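Local coordinates for protein glutathione S-transferase 2 (Onchocerca volvulus, PDB 1TU7) that conjugates glutathione to electrophilic compounds as a homodimeric pi-class transferase and appears to play a central role in parasite detoxification, at residues A[6-14]-A[195-204]; A[122-133]-A[168-178]. One frame throughout, in Å; residues are numbered along the deposited sequence.

In the fold
Both contacts belong to the two-domain fold of a pi-class glutathione transferase. Contact 1 joins the domains: residues 6-14 run from the end of strand 3-8 of the thioredoxin-like domain into the loop after it and meet 195-204, the end of helix 186-197 and the tail that follows. Contact 2 lies wholly in the helical domain, where helix 109-132 meets the start of helix 173-183. Helix 186-197 follows that helix directly. The centres of the contacts are 24 Å apart and their nearest atoms about 12 Å, so they do not touch. Contact 1 holds Y7, F8 and L13 of the glutathione pocket. Contact 2 lies away from the annotated sites; its F128 side chain is about 10 Å from a bound glutathione.

Contact 1. Residues A[6-14]-A[195-204]; sequences TYFSIRGLA and RDAAKVPVNG. With GSH (glutathione), chain C; GOL (glycerol), chain D.
R11 and R195 both bend at chi3, at 64° and 66°, and these turns lay their guanidinium groups flat on each other. The stack joins the loop after strand 3-8 of the thioredoxin-like domain to helix 186-197 of the helical domain. The two side chains cross at about a right angle, yet the planes are only 11° apart and CZ of R11 lies 3.4 Å from CZ of R195. V202 CG2 covers the other face of R11. Carboxylates probably offset the paired charges: D159 and E156 form salt bridges with R11, and E15 with R195. R11 NH1 also donates to O3 of a glycerol, probably from the crystallisation liquor, and that O3 donates to V200 O.

The backbones are joined by two bonds. R11 N donates to P201 O at 2.9 Å, and G12 N donates to V202 O. I10 packs alongside the tail, its CG2 4.1 Å from P201 CB and its CD1 near G204 N.

The same segment, 6-14, carries part of the glutathione site. L13 N donates to Y7 OH at 3.0 Å, in a nearly straight bond. This bond probably steadies the hydroxyl, and Y7 OH lies 3.4 Å from glutathione SG2.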
loop_
_atom_site.group_PDB
_atom_site.type_symbol
_atom_site.label_atom_id
_atom_site.label_comp_id
_atom_site.label_asym_id
_atom_site.label_seq_id
_atom_site.Cartn_x
_atom_site.Cartn_y
_atom_site.Cartn_z
ATOM N N THR A 6 -16.833 4.717 -6.842
ATOM C CA THR A 6 -17.567 5.229 -5.695
ATOM C C THR A 6 -16.571 5.723 -4.663
ATOM O O THR A 6 -15.699 4.975 -4.220
ATOM C CB THR A 6 -18.468 4.137 -5.136
ATOM O OG1 THR A 6 -19.429 3.790 -6.144
ATOM C CG2 THR A 6 -19.267 4.645 -3.939
ATOM N N TYR A 7 -16.685 7.001 -4.307
ATOM C CA TYR A 7 -15.858 7.605 -3.279
ATOM C C TYR A 7 -16.590 8.823 -2.738
ATOM O O TYR A 7 -17.654 9.186 -3.209
ATOM C CB TYR A 7 -14.485 8.025 -3.841
ATOM C CG TYR A 7 -13.450 8.376 -2.793
ATOM C CD1 TYR A 7 -12.940 9.668 -2.703
ATOM C CD2 TYR A 7 -13.016 7.449 -1.869
ATOM C CE1 TYR A 7 -12.003 10.019 -1.759
ATOM C CE2 TYR A 7 -12.059 7.786 -0.913
ATOM C CZ TYR A 7 -11.542 9.076 -0.878
ATOM O OH TYR A 7 -10.600 9.451 0.046
ATOM N N PHE A 8 -16.022 9.444 -1.729
ATOM C CA PHE A 8 -16.574 10.697 -1.231
ATOM C C PHE A 8 -16.356 11.813 -2.248
ATOM O O PHE A 8 -15.610 11.677 -3.239
ATOM C CB PHE A 8 -15.939 10.979 0.125
ATOM C CG PHE A 8 -16.208 9.889 1.119
ATOM C CD1 PHE A 8 -15.245 8.933 1.432
ATOM C CD2 PHE A 8 -17.482 9.748 1.653
ATOM C CE1 PHE A 8 -15.506 7.895 2.300
ATOM C CE2 PHE A 8 -17.763 8.702 2.525
ATOM C CZ PHE A 8 -16.772 7.765 2.858
ATOM N N SER A 9 -16.998 12.944 -2.003
ATOM C CA SER A 9 -16.955 14.058 -2.919
ATOM C C SER A 9 -15.781 14.969 -2.612
ATOM O O SER A 9 -15.920 16.164 -2.387
ATOM C CB SER A 9 -18.276 14.826 -2.939
ATOM O OG SER A 9 -18.382 15.509 -4.159
ATOM N N ILE A 10 -14.603 14.360 -2.606
ATOM C CA ILE A 10 -13.327 15.019 -2.374
ATOM C C ILE A 10 -12.333 14.294 -3.271
ATOM O O ILE A 10 -12.624 13.225 -3.815
ATOM C CB ILE A 10 -12.841 14.894 -0.889
ATOM C CG1 ILE A 10 -12.569 13.438 -0.533
ATOM C CG2 ILE A 10 -13.842 15.552 0.061
ATOM C CD1 ILE A 10 -11.892 13.197 0.807
ATOM N N ARG A 11 -11.138 14.850 -3.383
ATOM C CA ARG A 11 -10.088 14.213 -4.145
ATOM C C ARG A 11 -9.587 12.973 -3.421
ATOM O O ARG A 11 -9.794 11.851 -3.897
ATOM C CB ARG A 11 -8.995 15.197 -4.465
ATOM C CG ARG A 11 -9.454 16.241 -5.486
ATOM C CD ARG A 11 -8.645 17.518 -5.542
ATOM N NE ARG A 11 -7.287 17.297 -5.962
ATOM C CZ ARG A 11 -6.493 18.247 -6.442
ATOM N NH1 ARG A 11 -6.921 19.485 -6.554
ATOM N NH2 ARG A 11 -5.255 17.972 -6.799
ATOM N N GLY A 12 -8.969 13.169 -2.267
ATOM C CA GLY A 12 -8.574 12.068 -1.424
ATOM C C GLY A 12 -7.900 10.925 -2.154
ATOM O O GLY A 12 -7.063 11.133 -3.022
ATOM N N LEU A 13 -8.255 9.705 -1.778
ATOM C CA LEU A 13 -7.639 8.498 -2.326
ATOM C C LEU A 13 -8.113 8.147 -3.693
ATOM O O LEU A 13 -7.456 7.362 -4.383
ATOM C CB LEU A 13 -7.933 7.308 -1.409
ATOM C CG LEU A 13 -7.387 7.406 0.009
ATOM C CD1 LEU A 13 -7.874 6.211 0.792
ATOM C CD2 LEU A 13 -5.864 7.488 0.007
ATOM N N ALA A 14 -9.255 8.679 -4.101
ATOM C CA ALA A 14 -9.838 8.356 -5.398
ATOM C C ALA A 14 -9.168 9.100 -6.505
ATOM O O ALA A 14 -9.252 8.644 -7.631
ATOM C CB ALA A 14 -11.312 8.650 -5.433
ATOM N N ARG A 195 -12.056 21.033 -12.262
ATOM C CA ARG A 195 -11.903 20.713 -10.862
ATOM C C ARG A 195 -11.572 21.953 -10.056
ATOM O O ARG A 195 -12.104 22.151 -8.948
ATOM C CB ARG A 195 -10.808 19.654 -10.750
ATOM C CG ARG A 195 -10.586 19.079 -9.375
ATOM C CD ARG A 195 -9.524 17.993 -9.423
ATOM N NE ARG A 195 -8.222 18.521 -9.764
ATOM C CZ ARG A 195 -7.102 17.815 -9.807
ATOM N NH1 ARG A 195 -7.100 16.516 -9.539
ATOM N NH2 ARG A 195 -5.958 18.423 -10.053
ATOM N N ASP A 196 -10.721 22.805 -10.611
ATOM C CA ASP A 196 -10.351 24.043 -9.960
ATOM C C ASP A 196 -11.524 25.009 -9.922
ATOM O O ASP A 196 -11.725 25.693 -8.922
ATOM C CB ASP A 196 -9.187 24.686 -10.682
ATOM C CG ASP A 196 -8.630 25.856 -9.933
ATOM O OD1 ASP A 196 -8.331 26.864 -10.610
ATOM O OD2 ASP A 196 -8.438 25.867 -8.682
ATOM N N ALA A 197 -12.294 25.068 -11.002
ATOM C CA ALA A 197 -13.437 25.984 -11.058
ATOM C C ALA A 197 -14.425 25.661 -9.945
ATOM O O ALA A 197 -15.013 26.572 -9.339
ATOM C CB ALA A 197 -14.121 25.937 -12.418
ATOM N N ALA A 198 -14.625 24.367 -9.702
ATOM C CA ALA A 198 -15.540 23.859 -8.679
ATOM C C ALA A 198 -14.925 23.860 -7.285
ATOM O O ALA A 198 -15.634 23.565 -6.300
ATOM C CB ALA A 198 -15.978 22.447 -9.050
ATOM N N LYS A 199 -13.629 24.204 -7.179
ATOM C CA LYS A 199 -12.893 24.155 -5.918
ATOM C C LYS A 199 -13.164 22.858 -5.179
ATOM O O LYS A 199 -13.504 22.828 -3.981
ATOM C CB LYS A 199 -13.212 25.377 -5.061
ATOM C CG LYS A 199 -12.778 26.668 -5.666
ATOM C CD LYS A 199 -12.876 27.855 -4.725
ATOM C CE LYS A 199 -12.259 29.112 -5.384
ATOM N NZ LYS A 199 -12.545 30.375 -4.609
ATOM N N VAL A 200 -12.977 21.740 -5.883
ATOM C CA VAL A 200 -13.233 20.429 -5.297
ATOM C C VAL A 200 -12.307 20.276 -4.091
ATOM O O VAL A 200 -11.103 20.503 -4.225
ATOM C CB VAL A 200 -12.958 19.281 -6.300
ATOM C CG1 VAL A 200 -13.070 17.953 -5.605
ATOM C CG2 VAL A 200 -13.891 19.372 -7.495
ATOM N N PRO A 201 -12.824 19.933 -2.912
ATOM C CA PRO A 201 -11.933 19.811 -1.757
ATOM C C PRO A 201 -10.923 18.692 -1.939
ATOM O O PRO A 201 -11.257 17.639 -2.465
ATOM C CB PRO A 201 -12.873 19.493 -0.593
ATOM C CG PRO A 201 -14.190 19.800 -1.046
ATOM C CD PRO A 201 -14.237 19.709 -2.550
ATOM N N VAL A 202 -9.694 18.935 -1.527
ATOM C CA VAL A 202 -8.687 17.878 -1.526
ATOM C C VAL A 202 -9.038 16.809 -0.498
ATOM O O VAL A 202 -8.921 15.618 -0.761
ATOM C CB VAL A 202 -7.255 18.417 -1.280
ATOM C CG1 VAL A 202 -6.242 17.282 -1.230
ATOM C CG2 VAL A 202 -6.876 19.446 -2.346
ATOM N N ASN A 203 -9.422 17.273 0.697
ATOM C CA ASN A 203 -9.603 16.406 1.851
ATOM C C ASN A 203 -11.007 16.542 2.425
ATOM O O ASN A 203 -11.731 17.466 2.106
ATOM C CB ASN A 203 -8.551 16.762 2.905
ATOM C CG ASN A 203 -7.148 16.758 2.318
ATOM O OD1 ASN A 203 -6.451 17.803 2.235
ATOM N ND2 ASN A 203 -6.766 15.605 1.844
ATOM N N GLY A 204 -11.383 15.578 3.255
ATOM C CA GLY A 204 -12.726 15.498 3.828
ATOM C C GLY A 204 -13.047 16.501 4.904
ATOM O O GLY A 204 -14.217 16.689 5.269
HETATM N N1 GSH C . -6.141 1.299 2.143
HETATM C CA1 GSH C . -7.345 1.924 1.749
HETATM C C1 GSH C . -7.396 2.243 0.315
HETATM O O11 GSH C . -6.220 2.664 -0.186
HETATM O O12 GSH C . -8.387 2.265 -0.502
HETATM C CB1 GSH C . -7.964 2.970 2.574
HETATM C CG1 GSH C . -9.426 3.270 2.369
HETATM C CD1 GSH C . -9.899 4.351 3.328
HETATM O OE1 GSH C . -9.085 4.724 4.343
HETATM N N2 GSH C . -11.068 4.890 3.114
HETATM C CA2 GSH C . -11.616 5.985 3.917
HETATM C C2 GSH C . -13.041 5.698 4.190
HETATM O O2 GSH C . -13.783 4.929 3.318
HETATM C CB2 GSH C . -11.559 7.303 3.150
HETATM S SG2 GSH C . -9.872 7.942 3.058
HETATM N N3 GSH C . -13.599 6.174 5.290
HETATM C CA3 GSH C . -14.990 5.891 5.517
HETATM C C3 GSH C . -15.180 5.100 6.770
HETATM O O31 GSH C . -14.289 4.268 7.270
HETATM O O32 GSH C . -16.403 5.278 7.429
HETATM C C1 GOL D . -8.472 24.200 -5.856
HETATM O O1 GOL D . -7.798 24.809 -4.785
HETATM C C2 GOL D . -8.803 22.792 -5.392
HETATM O O2 GOL D . -9.693 22.853 -4.289
HETATM C C3 GOL D . -9.425 22.064 -6.585
HETATM O O3 GOL D . -9.499 20.680 -6.305
#

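Contact 2. Residues A[122-133]-A[168-178]. Unlike the reference sequence in segment 168-178: V177 (reference Ala).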
loop_
_atom_site.group_PDB
_atom_site.type_symbol
_atom_site.label_atom_id
_atom_site.label_comp_id
_atom_site.label_asym_id
_atom_site.label_seq_id
_atom_site.Cartn_x
_atom_site.Cartn_y
_atom_site.Cartn_z
ATOM N N PRO A 122 10.439 19.113 2.214
ATOM C CA PRO A 122 11.549 19.205 1.255
ATOM C C PRO A 122 12.354 17.904 1.131
ATOM O O PRO A 122 12.604 17.491 0.010
ATOM C CB PRO A 122 12.402 20.361 1.821
ATOM C CG PRO A 122 11.350 21.206 2.557
ATOM C CD PRO A 122 10.492 20.182 3.234
ATOM N N GLY A 123 12.713 17.266 2.239
ATOM C CA GLY A 123 13.450 16.019 2.194
ATOM C C GLY A 123 12.671 14.899 1.548
ATOM O O GLY A 123 13.246 13.990 0.920
ATOM N N GLU A 124 11.358 14.926 1.721
ATOM C CA GLU A 124 10.543 13.899 1.086
ATOM C C GLU A 124 10.500 14.111 -0.417
ATOM O O GLU A 124 10.655 13.151 -1.174
ATOM C CB GLU A 124 9.145 13.856 1.695
ATOM C CG GLU A 124 9.156 13.396 3.150
ATOM C CD GLU A 124 10.005 12.162 3.326
ATOM O OE1 GLU A 124 11.073 12.243 4.006
ATOM O OE2 GLU A 124 9.657 11.128 2.731
ATOM N N LEU A 125 10.323 15.347 -0.864
ATOM C CA LEU A 125 10.335 15.612 -2.293
ATOM C C LEU A 125 11.677 15.314 -2.914
ATOM O O LEU A 125 11.744 14.854 -4.044
ATOM C CB LEU A 125 9.954 17.063 -2.585
ATOM C CG LEU A 125 8.528 17.462 -2.242
ATOM C CD1 LEU A 125 8.311 18.949 -2.417
ATOM C CD2 LEU A 125 7.501 16.703 -3.135
ATOM N N ALA A 126 12.742 15.567 -2.168
ATOM C CA ALA A 126 14.071 15.290 -2.677
ATOM C C ALA A 126 14.238 13.837 -3.058
ATOM O O ALA A 126 14.929 13.512 -4.028
ATOM C CB ALA A 126 15.115 15.685 -1.660
ATOM N N LYS A 127 13.606 12.935 -2.309
ATOM C CA LYS A 127 13.704 11.519 -2.612
ATOM C C LYS A 127 13.092 11.248 -3.983
ATOM O O LYS A 127 13.604 10.457 -4.762
ATOM C CB LYS A 127 12.979 10.690 -1.539
ATOM C CG LYS A 127 13.698 10.696 -0.220
ATOM C CD LYS A 127 12.812 10.215 0.942
ATOM C CE LYS A 127 13.591 10.232 2.253
ATOM N NZ LYS A 127 12.784 9.680 3.385
ATOM N N PHE A 128 11.963 11.884 -4.263
ATOM C CA PHE A 128 11.311 11.747 -5.576
ATOM C C PHE A 128 12.079 12.388 -6.734
ATOM O O PHE A 128 12.099 11.844 -7.827
ATOM C CB PHE A 128 9.892 12.284 -5.557
ATOM C CG PHE A 128 8.995 11.540 -4.661
ATOM C CD1 PHE A 128 8.560 12.071 -3.491
ATOM C CD2 PHE A 128 8.624 10.238 -4.996
ATOM C CE1 PHE A 128 7.725 11.347 -2.667
ATOM C CE2 PHE A 128 7.800 9.526 -4.187
ATOM C CZ PHE A 128 7.373 10.080 -3.013
ATOM N N GLU A 129 12.653 13.566 -6.490
ATOM C CA GLU A 129 13.425 14.252 -7.497
ATOM C C GLU A 129 14.594 13.346 -7.918
ATOM O O GLU A 129 14.901 13.242 -9.112
ATOM C CB GLU A 129 13.917 15.581 -6.925
ATOM C CG GLU A 129 14.797 16.412 -7.847
ATOM C CD GLU A 129 14.044 17.174 -8.907
ATOM O OE1 GLU A 129 14.705 17.783 -9.777
ATOM O OE2 GLU A 129 12.808 17.217 -8.891
ATOM N N LYS A 130 15.229 12.710 -6.949
ATOM C CA LYS A 130 16.337 11.799 -7.183
ATOM C C LYS A 130 15.886 10.532 -7.931
ATOM O O LYS A 130 16.535 10.089 -8.870
ATOM C CB LYS A 130 17.070 11.457 -5.883
ATOM C CG LYS A 130 18.273 10.524 -6.019
ATOM C CD LYS A 130 19.063 10.482 -4.725
ATOM C CE LYS A 130 20.361 9.686 -4.893
ATOM N NZ LYS A 130 21.178 9.613 -3.649
ATOM N N LEU A 131 14.778 9.951 -7.495
ATOM C CA LEU A 131 14.344 8.672 -8.063
ATOM C C LEU A 131 13.819 8.872 -9.464
ATOM O O LEU A 131 14.092 8.066 -10.347
ATOM C CB LEU A 131 13.273 8.065 -7.181
ATOM C CG LEU A 131 13.205 6.585 -6.860
ATOM C CD1 LEU A 131 11.743 6.121 -6.622
ATOM C CD2 LEU A 131 14.082 5.652 -7.646
ATOM N N LEU A 132 13.095 9.966 -9.695
ATOM C CA LEU A 132 12.524 10.212 -11.009
ATOM C C LEU A 132 13.607 10.229 -12.105
ATOM O O LEU A 132 13.352 9.782 -13.225
ATOM C CB LEU A 132 11.720 11.501 -10.987
ATOM C CG LEU A 132 11.045 11.915 -12.282
ATOM C CD1 LEU A 132 9.998 10.889 -12.701
ATOM C CD2 LEU A 132 10.401 13.258 -12.089
ATOM N N ALA A 133 14.810 10.698 -11.752
ATOM C CA ALA A 133 15.924 10.793 -12.681
ATOM C C ALA A 133 16.347 9.462 -13.278
ATOM O O ALA A 133 17.024 9.424 -14.300
ATOM C CB ALA A 133 17.114 11.414 -11.961
ATOM N N CYS A 168 6.634 24.779 -3.134
ATOM C CA CYS A 168 7.348 23.569 -2.688
ATOM C C CYS A 168 8.232 22.895 -3.745
ATOM O O CYS A 168 9.156 22.158 -3.384
ATOM C CB CYS A 168 6.401 22.517 -2.068
ATOM S SG CYS A 168 5.219 21.753 -3.200
ATOM N N LEU A 169 7.925 23.128 -5.019
ATOM C CA LEU A 169 8.697 22.532 -6.111
ATOM C C LEU A 169 9.744 23.456 -6.707
ATOM O O LEU A 169 10.412 23.088 -7.693
ATOM C CB LEU A 169 7.783 22.029 -7.219
ATOM C CG LEU A 169 6.699 21.029 -6.800
ATOM C CD1 LEU A 169 5.988 20.439 -8.037
ATOM C CD2 LEU A 169 7.249 19.940 -5.880
ATOM N N ASP A 170 9.930 24.623 -6.087
ATOM C CA ASP A 170 10.901 25.611 -6.567
ATOM C C ASP A 170 12.275 24.983 -6.730
ATOM O O ASP A 170 12.962 25.234 -7.732
ATOM C CB ASP A 170 11.018 26.770 -5.557
ATOM C CG ASP A 170 9.925 27.817 -5.705
ATOM O OD1 ASP A 170 9.035 27.692 -6.582
ATOM O OD2 ASP A 170 9.884 28.816 -4.948
ATOM N N LYS A 171 12.694 24.185 -5.750
ATOM C CA LYS A 171 14.026 23.597 -5.731
ATOM C C LYS A 171 14.111 22.205 -6.360
ATOM O O LYS A 171 15.157 21.557 -6.317
ATOM C CB LYS A 171 14.533 23.549 -4.293
ATOM C CG LYS A 171 14.611 24.926 -3.629
ATOM C CD LYS A 171 15.372 24.888 -2.309
ATOM C CE LYS A 171 15.443 26.266 -1.649
ATOM N NZ LYS A 171 15.121 27.370 -2.603
ATOM N N PHE A 172 13.014 21.754 -6.979
ATOM C CA PHE A 172 12.937 20.406 -7.542
ATOM C C PHE A 172 12.493 20.479 -8.990
ATOM O O PHE A 172 11.338 20.331 -9.310
ATOM C CB PHE A 172 11.982 19.563 -6.699
ATOM C CG PHE A 172 12.376 19.501 -5.266
ATOM C CD1 PHE A 172 11.629 20.152 -4.299
ATOM C CD2 PHE A 172 13.527 18.834 -4.871
ATOM C CE1 PHE A 172 12.013 20.109 -2.971
ATOM C CE2 PHE A 172 13.925 18.804 -3.548
ATOM C CZ PHE A 172 13.162 19.430 -2.595
ATOM N N PRO A 173 13.408 20.790 -9.883
ATOM C CA PRO A 173 13.032 21.078 -11.267
ATOM C C PRO A 173 12.449 19.901 -12.046
ATOM O O PRO A 173 11.566 20.099 -12.886
ATOM C CB PRO A 173 14.349 21.585 -11.874
ATOM C CG PRO A 173 15.402 21.021 -10.993
ATOM C CD PRO A 173 14.850 20.943 -9.639
ATOM N N LEU A 174 12.935 18.693 -11.806
ATOM C CA LEU A 174 12.348 17.534 -12.492
ATOM C C LEU A 174 10.892 17.337 -12.046
ATOM O O LEU A 174 10.019 17.104 -12.864
ATOM C CB LEU A 174 13.134 16.259 -12.255
ATOM C CG LEU A 174 14.601 16.259 -12.720
ATOM C CD1 LEU A 174 15.291 14.961 -12.346
ATOM C CD2 LEU A 174 14.687 16.480 -14.196
ATOM N N LEU A 175 10.624 17.483 -10.764
ATOM C CA LEU A 175 9.257 17.361 -10.273
ATOM C C LEU A 175 8.363 18.464 -10.768
ATOM O O LEU A 175 7.214 18.225 -11.130
ATOM C CB LEU A 175 9.230 17.311 -8.765
ATOM C CG LEU A 175 9.887 16.104 -8.112
ATOM C CD1 LEU A 175 9.866 16.228 -6.589
ATOM C CD2 LEU A 175 9.232 14.824 -8.553
ATOM N N LYS A 176 8.871 19.695 -10.761
ATOM C CA LYS A 176 8.089 20.847 -11.197
ATOM C C LYS A 176 7.708 20.665 -12.679
ATOM O O LYS A 176 6.544 20.871 -13.031
ATOM C CB LYS A 176 8.877 22.144 -10.982
ATOM C CG LYS A 176 8.060 23.406 -11.321
ATOM C CD LYS A 176 8.897 24.669 -11.190
ATOM C CE LYS A 176 8.143 25.898 -11.623
ATOM N NZ LYS A 176 7.062 26.228 -10.694
ATOM N N VAL A 177 8.670 20.252 -13.507
ATOM C CA VAL A 177 8.414 20.064 -14.937
ATOM C C VAL A 177 7.477 18.877 -15.178
ATOM O O VAL A 177 6.589 18.933 -16.033
ATOM C CB VAL A 177 9.749 19.897 -15.693
ATOM C CG1 VAL A 177 9.545 19.529 -17.136
ATOM C CG2 VAL A 177 10.493 21.201 -15.588
ATOM N N PHE A 178 7.660 17.821 -14.389
ATOM C CA PHE A 178 6.778 16.658 -14.490
ATOM C C PHE A 178 5.319 17.035 -14.163
ATOM O O PHE A 178 4.386 16.630 -14.847
ATOM C CB PHE A 178 7.266 15.521 -13.582
ATOM C CG PHE A 178 6.265 14.408 -13.414
ATOM C CD1 PHE A 178 5.304 14.449 -12.403
ATOM C CD2 PHE A 178 6.271 13.332 -14.274
ATOM C CE1 PHE A 178 4.380 13.434 -12.293
ATOM C CE2 PHE A 178 5.348 12.333 -14.149
ATOM C CZ PHE A 178 4.397 12.370 -13.151
#
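E129 of helix 109-132 binds the backbone of L174 and L175 in the first turn of helix 173-183, within the all-helical C-terminal domain of the glutathione transferase fold. The axes of segments 122-132 and 173-178 come within 8.9 Å, at 80° to each other. E129 CB and CG lie against CD2 of the F172 ring, with CB 3.9 Å from it. The chain then bends at chi2 (78°), which turns CD toward the backbone of L174. OE1 accepts from L174 N at 2.8 Å, through its syn lone pair. OE2 accepts from L175 N at 2.9 Å, also on the syn side but 20° out of the carboxylate plane. Both oxygens thus grip amides of the first turn, which as a rule lack acceptors within their own helix. The negative charge would probably be favoured at this N-terminal end.

F172, at the N-cap position, lays its ring against helix 109-132. L125 CB sits over one face in a CH-pi contact, 3.9 Å from the ring centroid. A126 CB touches CE2.

L175 is a knob in a hole formed by L125, F128, E129 and L132. Its CD2 meets F128 CB and L132 CD2, while CD1 lies 3.4 Å from L125 O. At the far end of the contact, A133 CB packs 4.0 Å from L174 CD1.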